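Long-range contacts in aldose 1-epimerase (Escherichia coli, PDB 3NRE), which probably interconverts the alpha and beta anomers of aldose sugars such as galactose: residues A[7-12]-A[123-128]; A[73-78]-A[87-92]; A[161-166]-A[206-211]. All coordinates share one frame; numbering follows the deposited sequence.

How the interactions relate
The three contacts illustrate how an all-beta chain is tied together at its turns and loops. Interaction 1 opens first, from near the N-terminus, and spans interaction 2; it sets the four-stranded sheet that starts with strand 4-9 against a hairpin end of the nine-stranded sheet. Interaction 2 is local packing within the long connection from strand 68-71 to strand 93-97. Interaction 3 follows later, where strand 159-162 ends beside the start of strand 210-215, in the same nine-stranded sheet that interaction 1 reaches. Centres lie about 30 Å (1 and 2), 26 Å (1 and 3) and 29 Å (2 and 3) apart, and none touch; 2 and 3 flank the chain's centre on opposite sides of one beta-sandwich-like domain.

Interaction 1. Residues A[7-12]-A[123-128]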
ATOM      1  N   LEU A   7     -15.031   6.100 -11.922  1.00 22.73           N
ATOM      2  CA  LEU A   7     -14.427   7.233 -12.671  1.00 24.35           C
ATOM      3  C   LEU A   7     -13.992   6.716 -13.992  1.00 25.67           C
ATOM      4  O   LEU A   7     -13.592   5.591 -14.115  1.00 23.65           O
ATOM      5  CB  LEU A   7     -13.152   7.718 -11.983  1.00 27.80           C
ATOM      6  CG  LEU A   7     -13.211   8.184 -10.555  1.00 25.61           C
ATOM      7  CD1 LEU A   7     -11.878   8.842 -10.229  1.00 27.32           C
ATOM      8  CD2 LEU A   7     -14.379   9.146 -10.439  1.00 31.74           C
ATOM      9  N   SER A   8     -13.957   7.576 -15.003  1.00 28.28           N
ATOM     10  CA  SER A   8     -13.400   7.168 -16.250  1.00 31.02           C
ATOM     11  C   SER A   8     -12.833   8.357 -17.023  1.00 32.31           C
ATOM     12  O   SER A   8     -13.249   9.491 -16.827  1.00 34.29           O
ATOM     13  CB  SER A   8     -14.434   6.426 -17.094  1.00 30.60           C
ATOM     14  OG  SER A   8     -15.567   7.214 -17.403  1.00 35.43           O
ATOM     15  N   HIS A   9     -11.849   8.052 -17.857  1.00 33.24           N
ATOM     16  CA  HIS A   9     -11.320   9.019 -18.813  1.00 31.94           C
ATOM     17  C   HIS A   9     -10.750   8.229 -19.961  1.00 32.84           C
ATOM     18  O   HIS A   9      -9.838   7.419 -19.766  1.00 33.74           O
ATOM     19  CB  HIS A   9     -10.219   9.842 -18.171  1.00 31.67           C
ATOM     20  CG  HIS A   9      -9.911  11.131 -18.866  1.00 40.77           C
ATOM     21  ND1 HIS A   9     -10.112  12.360 -18.273  1.00 46.08           N
ATOM     22  CD2 HIS A   9      -9.361  11.384 -20.079  1.00 45.80           C
ATOM     23  CE1 HIS A   9      -9.745  13.318 -19.110  1.00 49.63           C
ATOM     24  NE2 HIS A   9      -9.287  12.754 -20.214  1.00 49.21           N
ATOM     25  N   GLY A  10     -11.233   8.512 -21.169  1.00 35.96           N
ATOM     26  CA  GLY A  10     -10.763   7.787 -22.332  1.00 39.28           C
ATOM     27  C   GLY A  10     -11.104   6.311 -22.148  1.00 37.71           C
ATOM     28  O   GLY A  10     -12.233   5.966 -21.852  1.00 38.34           O
ATOM     29  N   SER A  11     -10.096   5.452 -22.253  1.00 38.26           N
ATOM     30  CA  SER A  11     -10.277   4.005 -22.151  0.50 35.77           C
ATOM     31  C   SER A  11     -10.019   3.520 -20.720  1.00 32.98           C
ATOM     32  O   SER A  11     -10.149   2.324 -20.432  1.00 30.26           O
ATOM     33  CB  SER A  11      -9.354   3.274 -23.149  0.50 37.30           C
ATOM     34  OG  SER A  11      -7.972   3.393 -22.806  0.50 40.81           O
ATOM     35  N   LEU A  12      -9.641   4.442 -19.840  1.00 28.62           N
ATOM     36  CA  LEU A  12      -9.343   4.061 -18.419  1.00 27.53           C
ATOM     37  C   LEU A  12     -10.565   4.166 -17.547  1.00 28.50           C
ATOM     38  O   LEU A  12     -11.314   5.122 -17.644  1.00 28.10           O
ATOM     39  CB  LEU A  12      -8.305   4.965 -17.775  1.00 30.75           C
ATOM     40  CG  LEU A  12      -6.867   4.863 -18.245  1.00 33.76           C
ATOM     41  CD1 LEU A  12      -6.009   5.775 -17.327  1.00 31.40           C
ATOM     42  CD2 LEU A  12      -6.361   3.436 -18.241  1.00 39.89           C
ATOM     43  N   LEU A 123      -8.109  10.602 -12.594  1.00 27.07           N
ATOM     44  CA  LEU A 123      -7.775   9.888 -13.828  1.00 29.01           C
ATOM     45  C   LEU A 123      -7.523  10.881 -14.919  1.00 34.60           C
ATOM     46  O   LEU A 123      -8.292  11.829 -15.068  1.00 36.30           O
ATOM     47  CB  LEU A 123      -8.930   9.005 -14.302  1.00 31.70           C
ATOM     48  CG  LEU A 123      -9.068   7.617 -13.748  1.00 33.28           C
ATOM     49  CD1 LEU A 123     -10.186   6.897 -14.506  1.00 26.29           C
ATOM     50  CD2 LEU A 123      -7.743   6.837 -13.857  1.00 29.98           C
ATOM     51  N   THR A 124      -6.444  10.673 -15.668  1.00 35.71           N
ATOM     52  CA  THR A 124      -6.291  11.307 -16.974  1.00 35.20           C
ATOM     53  C   THR A 124      -6.335  10.185 -18.004  1.00 38.34           C
ATOM     54  O   THR A 124      -6.725   9.076 -17.671  1.00 33.02           O
ATOM     55  CB  THR A 124      -4.987  12.082 -17.082  1.00 39.65           C
ATOM     56  OG1 THR A 124      -3.897  11.153 -17.012  1.00 39.65           O
ATOM     57  CG2 THR A 124      -4.898  13.143 -15.983  1.00 35.48           C
ATOM     58  N   ALA A 125      -5.972  10.444 -19.262  1.00 36.78           N
ATOM     59  CA  ALA A 125      -6.109   9.385 -20.263  1.00 38.66           C
ATOM     60  C   ALA A 125      -5.121   8.212 -20.057  1.00 36.75           C
ATOM     61  O   ALA A 125      -5.360   7.100 -20.576  1.00 36.96           O
ATOM     62  CB  ALA A 125      -6.004   9.954 -21.682  1.00 41.20           C
ATOM     63  N   ASP A 126      -4.014   8.441 -19.338  1.00 36.93           N
ATOM     64  CA  ASP A 126      -3.061   7.357 -19.097  1.00 37.12           C
ATOM     65  C   ASP A 126      -2.580   7.197 -17.648  1.00 33.81           C
ATOM     66  O   ASP A 126      -1.786   6.304 -17.396  1.00 34.44           O
ATOM     67  CB  ASP A 126      -1.845   7.512 -20.020  1.00 39.06           C
ATOM     68  CG  ASP A 126      -1.045   8.795 -19.729  1.00 47.97           C
ATOM     69  OD1 ASP A 126      -1.488   9.598 -18.872  1.00 38.72           O
ATOM     70  OD2 ASP A 126       0.030   8.981 -20.341  1.00 46.30           O
ATOM     71  N   THR A 127      -3.032   8.044 -16.723  1.00 29.47           N
ATOM     72  CA  THR A 127      -2.514   8.036 -15.375  0.60 30.81           C
ATOM     73  C   THR A 127      -3.609   8.125 -14.303  1.00 28.77           C
ATOM     74  O   THR A 127      -4.519   8.946 -14.394  1.00 32.10           O
ATOM     75  CB  THR A 127      -1.520   9.233 -15.125  0.60 32.90           C
ATOM     76  OG1 THR A 127      -0.603   9.387 -16.224  0.60 36.62           O
ATOM     77  CG2 THR A 127      -0.742   9.034 -13.843  0.60 27.39           C
ATOM     78  N   LEU A 128      -3.446   7.318 -13.275  1.00 27.49           N
ATOM     79  CA  LEU A 128      -4.229   7.373 -12.050  1.00 26.62           C
ATOM     80  C   LEU A 128      -3.334   7.994 -10.972  1.00 30.74           C
ATOM     81  O   LEU A 128      -2.202   7.525 -10.769  1.00 28.07           O
ATOM     82  CB  LEU A 128      -4.566   5.955 -11.579  1.00 22.37           C
ATOM     83  CG  LEU A 128      -5.121   5.854 -10.154  1.00 26.86           C
ATOM     84  CD1 LEU A 128      -6.427   6.639 -10.004  1.00 28.24           C
ATOM     85  CD2 LEU A 128      -5.289   4.386  -9.728  1.00 26.91           C
TER
HETATM   86  O   HOH W   1      -7.168   6.318 -22.313  1.00 37.34           O
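His9 and Leu12 meet residues 123-126 where two tight hairpin ends lie together: a type II' turn from His9 to Leu12, with His9 N and Leu12 N each bonded to the other residue's carbonyl, faces a turn in which Thr124 N bonds to Thr127 O at 2.9 Å. The His9 ring lies against the backbone of the second turn. With CG anti to the backbone N (chi1 -161°), the imidazole has Thr124 CA over one face, 4.2 Å from its centroid, a CH-pi contact only 16° off the ring normal. Leu12 reaches across with its CD1 branch, 3.4 Å from Thr124 O, while its CG rests 3.6 Å from Ala125 O. The same CD1 also packs on Leu123 CD2 at 4.0 Å. The other branch of Leu123, CD1, turns to strand 4-9 and touches Ser8 CA at 3.7 Å; Phe26 of strand 22-28 also touches Leu123. At the solvent side a water accepts from Ser11 N and donates to Ala125 O at 2.6 Å. The direct contact is thus van der Waals packing of leucines and an imidazole on one another and on turn backbone, while the polar link between the turns runs through water.

Interaction 2. Residues A[73-78]-A[87-92]; sequences QPNVEW and GWLGEW
Val76 and Asn75 pack on Trp88 and Leu89 within the long connection between strands 68-71 and 93-97 of this galactose mutarotase-like beta-sandwich, where residues 87-89 form a short 3-10 segment. The tight part is buried Trp88 against Val76. Trp88 CG stands between its backbone N and carbonyl carbon (chi1 68°), which presents the indole to Val76; the valine brings its CG1 branch to the six-membered ring, 3.9 Å from Trp88 CZ2, and the two side chains cross at about a right angle. Phe49 stacks on Trp88 as well, and Trp88 NE1 donates to Gly85 O, a bond that holds the indole. The Asn75 amide sits near the indole edge, the two planes 65° apart, and its OD1 accepts from Leu83 N.

Leu89 and Trp78 form the outer, exposed side. Leu89 CD2 lies over the centre of one face of the Trp88 indole, and Leu89 CD1 meets Asn75 ND2 at 3.6 Å. Trp78 touches Trp88 through a single approach, Trp78 CZ2 lying at the edge of the other indole, 4.0 Å from Trp88 CH2. Val76 CG2 covers one Trp78 face, and a PEG molecule, probably from the crystallisation liquor, lies about 4 Å from the Trp78 side chain. Within 87-92, Gly87 O accepts from Gly90 N and, from the opposite face of its plane, from Trp92 NE1 at 2.9 Å.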
ATOM      1  N   GLN A  73      -3.646  -3.226  19.781  1.00 24.18           N
ATOM      2  CA  GLN A  73      -4.365  -4.506  19.870  1.00 23.52           C
ATOM      3  C   GLN A  73      -4.599  -4.998  18.469  1.00 23.48           C
ATOM      4  O   GLN A  73      -4.813  -4.185  17.573  1.00 22.75           O
ATOM      5  CB  GLN A  73      -5.744  -4.346  20.526  1.00 28.61           C
ATOM      6  CG  GLN A  73      -5.645  -3.941  21.967  1.00 31.85           C
ATOM      7  CD  GLN A  73      -7.014  -3.840  22.630  1.00 40.06           C
ATOM      8  OE1 GLN A  73      -7.819  -2.945  22.315  1.00 44.00           O
ATOM      9  NE2 GLN A  73      -7.285  -4.751  23.545  1.00 44.00           N
ATOM     10  N   PRO A  74      -4.620  -6.329  18.281  1.00 21.92           N
ATOM     11  CA  PRO A  74      -4.843  -6.854  16.943  1.00 21.10           C
ATOM     12  C   PRO A  74      -6.150  -6.353  16.335  1.00 22.60           C
ATOM     13  O   PRO A  74      -7.142  -6.163  17.073  1.00 23.18           O
ATOM     14  CB  PRO A  74      -4.873  -8.376  17.136  1.00 24.03           C
ATOM     15  CG  PRO A  74      -5.067  -8.591  18.523  1.00 23.87           C
ATOM     16  CD  PRO A  74      -4.549  -7.400  19.281  1.00 22.19           C
ATOM     17  N   ASN A  75      -6.102  -6.045  15.041  1.00 20.00           N
ATOM     18  CA  ASN A  75      -7.252  -5.476  14.325  1.00 20.39           C
ATOM     19  C   ASN A  75      -7.872  -6.424  13.303  1.00 22.32           C
ATOM     20  O   ASN A  75      -8.986  -6.170  12.820  1.00 21.38           O
ATOM     21  CB  ASN A  75      -6.929  -4.087  13.709  1.00 19.70           C
ATOM     22  CG  ASN A  75      -5.768  -4.099  12.730  1.00 17.42           C
ATOM     23  OD1 ASN A  75      -5.005  -5.051  12.670  1.00 19.23           O
ATOM     24  ND2 ASN A  75      -5.654  -3.027  11.941  1.00 18.75           N
ATOM     25  N   VAL A  76      -7.183  -7.504  12.975  1.00 19.82           N
ATOM     26  CA  VAL A  76      -7.751  -8.543  12.099  1.00 20.03           C
ATOM     27  C   VAL A  76      -7.592  -9.887  12.797  1.00 22.00           C
ATOM     28  O   VAL A  76      -6.651 -10.105  13.558  1.00 22.64           O
ATOM     29  CB  VAL A  76      -7.122  -8.532  10.681  1.00 20.85           C
ATOM     30  CG1 VAL A  76      -7.430  -7.272   9.945  1.00 21.39           C
ATOM     31  CG2 VAL A  76      -5.547  -8.787  10.689  1.00 22.21           C
ATOM     32  N   GLU A  77      -8.554 -10.781  12.583  1.00 24.87           N
ATOM     33  CA  GLU A  77      -8.598 -12.053  13.315  0.50 25.93           C
ATOM     34  C   GLU A  77      -7.409 -12.947  12.988  1.00 26.26           C
ATOM     35  O   GLU A  77      -6.964 -13.721  13.832  1.00 28.23           O
ATOM     36  CB  GLU A  77      -9.905 -12.808  13.018  0.50 29.03           C
ATOM     37  CG  GLU A  77     -10.082 -13.198  11.557  0.50 27.54           C
ATOM     38  N   TRP A  78      -6.901 -12.814  11.766  1.00 23.80           N
ATOM     39  CA  TRP A  78      -5.884 -13.700  11.225  1.00 25.42           C
ATOM     40  C   TRP A  78      -4.423 -13.305  11.462  1.00 26.96           C
ATOM     41  O   TRP A  78      -3.537 -14.019  10.978  1.00 27.34           O
ATOM     42  CB  TRP A  78      -6.116 -13.879   9.701  1.00 24.62           C
ATOM     43  CG  TRP A  78      -6.278 -12.646   8.877  1.00 24.47           C
ATOM     44  CD1 TRP A  78      -7.466 -12.060   8.505  1.00 26.95           C
ATOM     45  CD2 TRP A  78      -5.247 -11.858   8.260  1.00 24.15           C
ATOM     46  NE1 TRP A  78      -7.239 -10.972   7.745  1.00 29.73           N
ATOM     47  CE2 TRP A  78      -5.894 -10.820   7.545  1.00 27.61           C
ATOM     48  CE3 TRP A  78      -3.853 -11.930   8.234  1.00 27.78           C
ATOM     49  CZ2 TRP A  78      -5.207  -9.848   6.864  1.00 29.71           C
ATOM     50  CZ3 TRP A  78      -3.160 -10.936   7.505  1.00 28.75           C
ATOM     51  CH2 TRP A  78      -3.845  -9.948   6.822  1.00 31.24           C
ATOM     52  N   GLY A  87      -7.540   2.553   8.293  1.00 19.51           N
ATOM     53  CA  GLY A  87      -8.259   3.016   7.120  1.00 19.59           C
ATOM     54  C   GLY A  87      -8.859   1.908   6.278  1.00 19.50           C
ATOM     55  O   GLY A  87     -10.045   1.948   5.893  1.00 18.99           O
ATOM     56  N   TRP A  88      -8.040   0.904   6.010  1.00 18.41           N
ATOM     57  CA  TRP A  88      -8.475  -0.231   5.205  1.00 18.52           C
ATOM     58  C   TRP A  88      -9.654  -1.024   5.767  1.00 18.94           C
ATOM     59  O   TRP A  88     -10.242  -1.815   5.035  1.00 18.67           O
ATOM     60  CB  TRP A  88      -7.290  -1.170   4.897  1.00 17.05           C
ATOM     61  CG  TRP A  88      -6.724  -1.909   6.100  1.00 18.44           C
ATOM     62  CD1 TRP A  88      -6.393  -1.390   7.338  1.00 17.32           C
ATOM     63  CD2 TRP A  88      -6.374  -3.286   6.140  1.00 16.26           C
ATOM     64  NE1 TRP A  88      -5.860  -2.393   8.122  1.00 17.59           N
ATOM     65  CE2 TRP A  88      -5.850  -3.557   7.415  1.00 17.36           C
ATOM     66  CE3 TRP A  88      -6.405  -4.310   5.196  1.00 17.23           C
ATOM     67  CZ2 TRP A  88      -5.373  -4.811   7.772  1.00 15.32           C
ATOM     68  CZ3 TRP A  88      -5.949  -5.562   5.546  1.00 18.09           C
ATOM     69  CH2 TRP A  88      -5.455  -5.820   6.831  1.00 18.67           C
ATOM     70  N   LEU A  89      -9.957  -0.882   7.070  1.00 17.66           N
ATOM     71  CA  LEU A  89     -11.012  -1.582   7.738  1.00 19.21           C
ATOM     72  C   LEU A  89     -12.258  -0.710   8.014  1.00 20.10           C
ATOM     73  O   LEU A  89     -13.257  -1.205   8.532  1.00 23.37           O
ATOM     74  CB  LEU A  89     -10.511  -2.136   9.073  1.00 19.64           C
ATOM     75  CG  LEU A  89      -9.291  -3.051   8.977  1.00 20.91           C
ATOM     76  CD1 LEU A  89      -8.877  -3.469  10.399  1.00 19.30           C
ATOM     77  CD2 LEU A  89      -9.629  -4.237   8.132  1.00 22.24           C
ATOM     78  N   GLY A  90     -12.148   0.565   7.765  1.00 21.07           N
ATOM     79  CA  GLY A  90     -13.219   1.529   8.137  1.00 20.94           C
ATOM     80  C   GLY A  90     -14.124   1.878   6.983  1.00 23.88           C
ATOM     81  O   GLY A  90     -13.818   1.603   5.802  1.00 21.83           O
ATOM     82  N   GLU A  91     -15.259   2.456   7.305  1.00 22.17           N
ATOM     83  CA  GLU A  91     -16.165   2.921   6.270  0.50 23.08           C
ATOM     84  C   GLU A  91     -15.936   4.413   6.006  1.00 22.97           C
ATOM     85  O   GLU A  91     -15.968   5.231   6.938  1.00 25.54           O
ATOM     86  CB  GLU A  91     -17.612   2.663   6.667  0.50 26.33           C
ATOM     87  CG  GLU A  91     -18.008   1.196   6.698  0.50 27.31           C
ATOM     88  CD  GLU A  91     -19.516   1.048   6.797  0.50 32.25           C
ATOM     89  OE1 GLU A  91     -20.196   1.258   5.765  0.50 25.37           O
ATOM     90  OE2 GLU A  91     -20.008   0.752   7.910  0.50 38.09           O
ATOM     91  N   TRP A  92     -15.691   4.767   4.745  1.00 20.75           N
ATOM     92  CA  TRP A  92     -15.349   6.138   4.371  1.00 20.34           C
ATOM     93  C   TRP A  92     -16.591   6.839   3.847  1.00 22.85           C
ATOM     94  O   TRP A  92     -17.599   6.174   3.500  1.00 23.93           O
ATOM     95  CB  TRP A  92     -14.269   6.130   3.300  1.00 19.76           C
ATOM     96  CG  TRP A  92     -12.933   5.539   3.731  1.00 18.46           C
ATOM     97  CD1 TRP A  92     -12.706   4.300   4.296  1.00 19.18           C
ATOM     98  CD2 TRP A  92     -11.638   6.172   3.618  1.00 19.89           C
ATOM     99  NE1 TRP A  92     -11.361   4.130   4.516  1.00 18.68           N
ATOM    100  CE2 TRP A  92     -10.685   5.263   4.134  1.00 20.22           C
ATOM    101  CE3 TRP A  92     -11.189   7.416   3.141  1.00 19.44           C
ATOM    102  CZ2 TRP A  92      -9.330   5.554   4.159  1.00 23.15           C
ATOM    103  CZ3 TRP A  92      -9.871   7.715   3.205  1.00 22.22           C
ATOM    104  CH2 TRP A  92      -8.930   6.755   3.678  1.00 21.77           C
TER

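Interaction 3. Residues A[161-166]-A[206-211]; sequences QAQASG and GWNGQA
Gln163 reaches over Gly206 and Asn208 while its own backbone runs beside Trp207, and these two sides of one residue carry much of the contact. Its side chain points away from its own backbone N (chi1 174°) and stays extended, which brings the amide to the chain at Gly206. There Gln163 NE2 donates to Gly206 O at 2.9 Å in a nearly straight bond (171°), with the acceptor close to the amide plane. The Asn208 side chain crosses that of Gln163 at about a right angle, the two amide planes 32° apart, and Asn208 CB comes within 3.6 Å of Gln163 NE2. Asn208 OD1 accepts from Gln210 N, which meets it from above the carbonyl plane in an Asx turn, and from a water that also accepts from Gln163 N and donates to Gln210 O. This water stitches the segments together at the end of strand 159-162.

On the other side, Trp207 CD1 lies 3.2 Å from Gln163 O, a buried carbonyl with no hydrogen-bonding partner in the model, though Trp207 CA makes a CA-H...O contact to it. Gly209 CA lies 3.4 Å above the centre of one indole face. A bent bond from Trp207 NE1, reaching Gln210 O from above its carbonyl plane, helps hold the indole. Ala162 CB touches Trp207 NE1 at 3.9 Å and also meets Ala211 CB.

Strands 159-162 and 210-215 are antiparallel neighbours in the nine-stranded sheet. Tyr233 of strand 232-237 meets Trp207 edge-to-face, and strand 250-256 packs Pro255 on Trp207 and Leu253 on Ala211, linking this sheet to the eight-stranded one.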
ATOM      1  N   GLN A 161      10.878  -3.823 -11.765  1.00 31.23           N
ATOM      2  CA  GLN A 161      12.132  -3.109 -11.545  0.60 32.06           C
ATOM      3  C   GLN A 161      11.863  -2.036 -10.500  1.00 28.39           C
ATOM      4  O   GLN A 161      10.941  -1.247 -10.632  1.00 30.81           O
ATOM      5  CB  GLN A 161      12.660  -2.464 -12.806  0.60 33.11           C
ATOM      6  CG  GLN A 161      14.058  -1.855 -12.612  0.60 37.58           C
ATOM      7  CD  GLN A 161      14.578  -1.174 -13.866  0.60 38.25           C
ATOM      8  OE1 GLN A 161      13.825  -0.948 -14.828  0.60 43.07           O
ATOM      9  NE2 GLN A 161      15.852  -0.843 -13.867  0.60 43.55           N
ATOM     10  N   ALA A 162      12.629  -2.076  -9.418  1.00 29.89           N
ATOM     11  CA  ALA A 162      12.426  -1.178  -8.288  1.00 28.26           C
ATOM     12  C   ALA A 162      13.746  -1.126  -7.493  1.00 29.72           C
ATOM     13  O   ALA A 162      14.135  -2.096  -6.863  1.00 29.53           O
ATOM     14  CB  ALA A 162      11.281  -1.681  -7.375  1.00 26.61           C
ATOM     15  N   GLN A 163      14.448  -0.012  -7.592  1.00 31.18           N
ATOM     16  CA  GLN A 163      15.740   0.177  -6.916  1.00 31.93           C
ATOM     17  C   GLN A 163      15.726  -0.252  -5.461  1.00 32.98           C
ATOM     18  O   GLN A 163      14.778   0.033  -4.764  1.00 31.19           O
ATOM     19  CB  GLN A 163      16.142   1.654  -7.026  1.00 34.84           C
ATOM     20  CG  GLN A 163      17.395   2.051  -6.245  1.00 38.07           C
ATOM     21  CD  GLN A 163      17.658   3.549  -6.375  1.00 46.37           C
ATOM     22  OE1 GLN A 163      17.966   4.034  -7.467  1.00 48.48           O
ATOM     23  NE2 GLN A 163      17.496   4.288  -5.271  1.00 41.78           N
ATOM     24  N   ALA A 164      16.778  -0.942  -5.018  1.00 33.50           N
ATOM     25  CA  ALA A 164      16.913  -1.367  -3.639  1.00 34.37           C
ATOM     26  C   ALA A 164      18.369  -1.578  -3.300  1.00 34.48           C
ATOM     27  O   ALA A 164      19.137  -2.099  -4.115  1.00 38.98           O
ATOM     28  CB  ALA A 164      16.112  -2.657  -3.359  1.00 31.91           C
ATOM     29  N   SER A 165      18.750  -1.141  -2.105  1.00 35.56           N
ATOM     30  CA  SER A 165      20.124  -1.306  -1.635  1.00 38.17           C
ATOM     31  C   SER A 165      20.251  -2.335  -0.531  1.00 39.38           C
ATOM     32  O   SER A 165      21.357  -2.502   0.013  1.00 37.72           O
ATOM     33  CB  SER A 165      20.668   0.049  -1.147  1.00 40.77           C
ATOM     34  OG  SER A 165      19.957   0.464   0.001  1.00 41.57           O
ATOM     35  N   GLY A 166      19.117  -2.956  -0.152  1.00 31.79           N
ATOM     36  CA  GLY A 166      19.098  -3.977   0.849  1.00 30.59           C
ATOM     37  C   GLY A 166      17.688  -4.384   1.155  1.00 29.17           C
ATOM     38  O   GLY A 166      16.762  -3.805   0.616  1.00 29.32           O
ATOM     39  N   GLY A 206      16.230   1.556   0.482  1.00 29.17           N
ATOM     40  CA  GLY A 206      17.046   2.210  -0.530  1.00 33.29           C
ATOM     41  C   GLY A 206      16.334   2.539  -1.827  1.00 34.09           C
ATOM     42  O   GLY A 206      16.965   2.811  -2.831  1.00 36.09           O
ATOM     43  N   TRP A 207      15.015   2.599  -1.778  1.00 31.56           N
ATOM     44  CA  TRP A 207      14.218   2.831  -2.952  1.00 32.42           C
ATOM     45  C   TRP A 207      14.151   4.310  -3.234  1.00 35.86           C
ATOM     46  O   TRP A 207      14.293   5.130  -2.315  1.00 35.85           O
ATOM     47  CB  TRP A 207      12.812   2.302  -2.703  1.00 28.33           C
ATOM     48  CG  TRP A 207      11.922   2.280  -3.879  1.00 29.26           C
ATOM     49  CD1 TRP A 207      12.254   1.950  -5.148  1.00 30.05           C
ATOM     50  CD2 TRP A 207      10.496   2.442  -3.856  1.00 30.21           C
ATOM     51  NE1 TRP A 207      11.124   1.965  -5.937  1.00 29.84           N
ATOM     52  CE2 TRP A 207      10.040   2.284  -5.167  1.00 33.13           C
ATOM     53  CE3 TRP A 207       9.574   2.772  -2.853  1.00 27.38           C
ATOM     54  CZ2 TRP A 207       8.694   2.401  -5.507  1.00 26.52           C
ATOM     55  CZ3 TRP A 207       8.264   2.889  -3.171  1.00 27.54           C
ATOM     56  CH2 TRP A 207       7.830   2.737  -4.502  1.00 28.81           C
ATOM     57  N   ASN A 208      13.934   4.633  -4.514  1.00 36.66           N
ATOM     58  CA  ASN A 208      13.774   6.010  -4.989  1.00 41.89           C
ATOM     59  C   ASN A 208      12.313   6.386  -5.294  1.00 38.05           C
ATOM     60  O   ASN A 208      12.053   7.391  -5.934  1.00 41.18           O
ATOM     61  CB  ASN A 208      14.648   6.264  -6.225  1.00 43.34           C
ATOM     62  CG  ASN A 208      14.251   5.409  -7.441  1.00 45.79           C
ATOM     63  OD1 ASN A 208      13.416   4.487  -7.362  1.00 39.34           O
ATOM     64  ND2 ASN A 208      14.857   5.724  -8.578  1.00 44.07           N
ATOM     65  N   GLY A 209      11.367   5.585  -4.811  1.00 35.78           N
ATOM     66  CA  GLY A 209       9.979   5.821  -5.006  1.00 36.62           C
ATOM     67  C   GLY A 209       9.439   5.571  -6.397  1.00 35.33           C
ATOM     68  O   GLY A 209       8.349   6.005  -6.658  1.00 35.36           O
ATOM     69  N   GLN A 210      10.230   4.963  -7.300  1.00 35.03           N
ATOM     70  CA  GLN A 210       9.806   4.728  -8.662  1.00 36.02           C
ATOM     71  C   GLN A 210       9.917   3.243  -9.000  1.00 35.82           C
ATOM     72  O   GLN A 210      10.931   2.577  -8.678  1.00 34.05           O
ATOM     73  CB  GLN A 210      10.648   5.558  -9.651  1.00 39.88           C
ATOM     74  CG  GLN A 210      10.641   7.052  -9.334  1.00 40.03           C
ATOM     75  CD  GLN A 210      11.336   7.889 -10.406  1.00 52.74           C
ATOM     76  OE1 GLN A 210      11.269   7.586 -11.593  1.00 64.86           O
ATOM     77  NE2 GLN A 210      12.011   8.940  -9.983  1.00 53.40           N
ATOM     78  N   ALA A 211       8.899   2.737  -9.680  1.00 32.49           N
ATOM     79  CA  ALA A 211       8.904   1.343 -10.074  1.00 33.02           C
ATOM     80  C   ALA A 211       8.335   1.177 -11.466  1.00 28.59           C
ATOM     81  O   ALA A 211       7.585   2.000 -11.969  1.00 31.90           O
ATOM     82  CB  ALA A 211       8.125   0.486  -9.068  1.00 27.38           C
TER
HETATM   83  O   HOH W   2      13.559   2.247  -9.049  1.00 28.82           O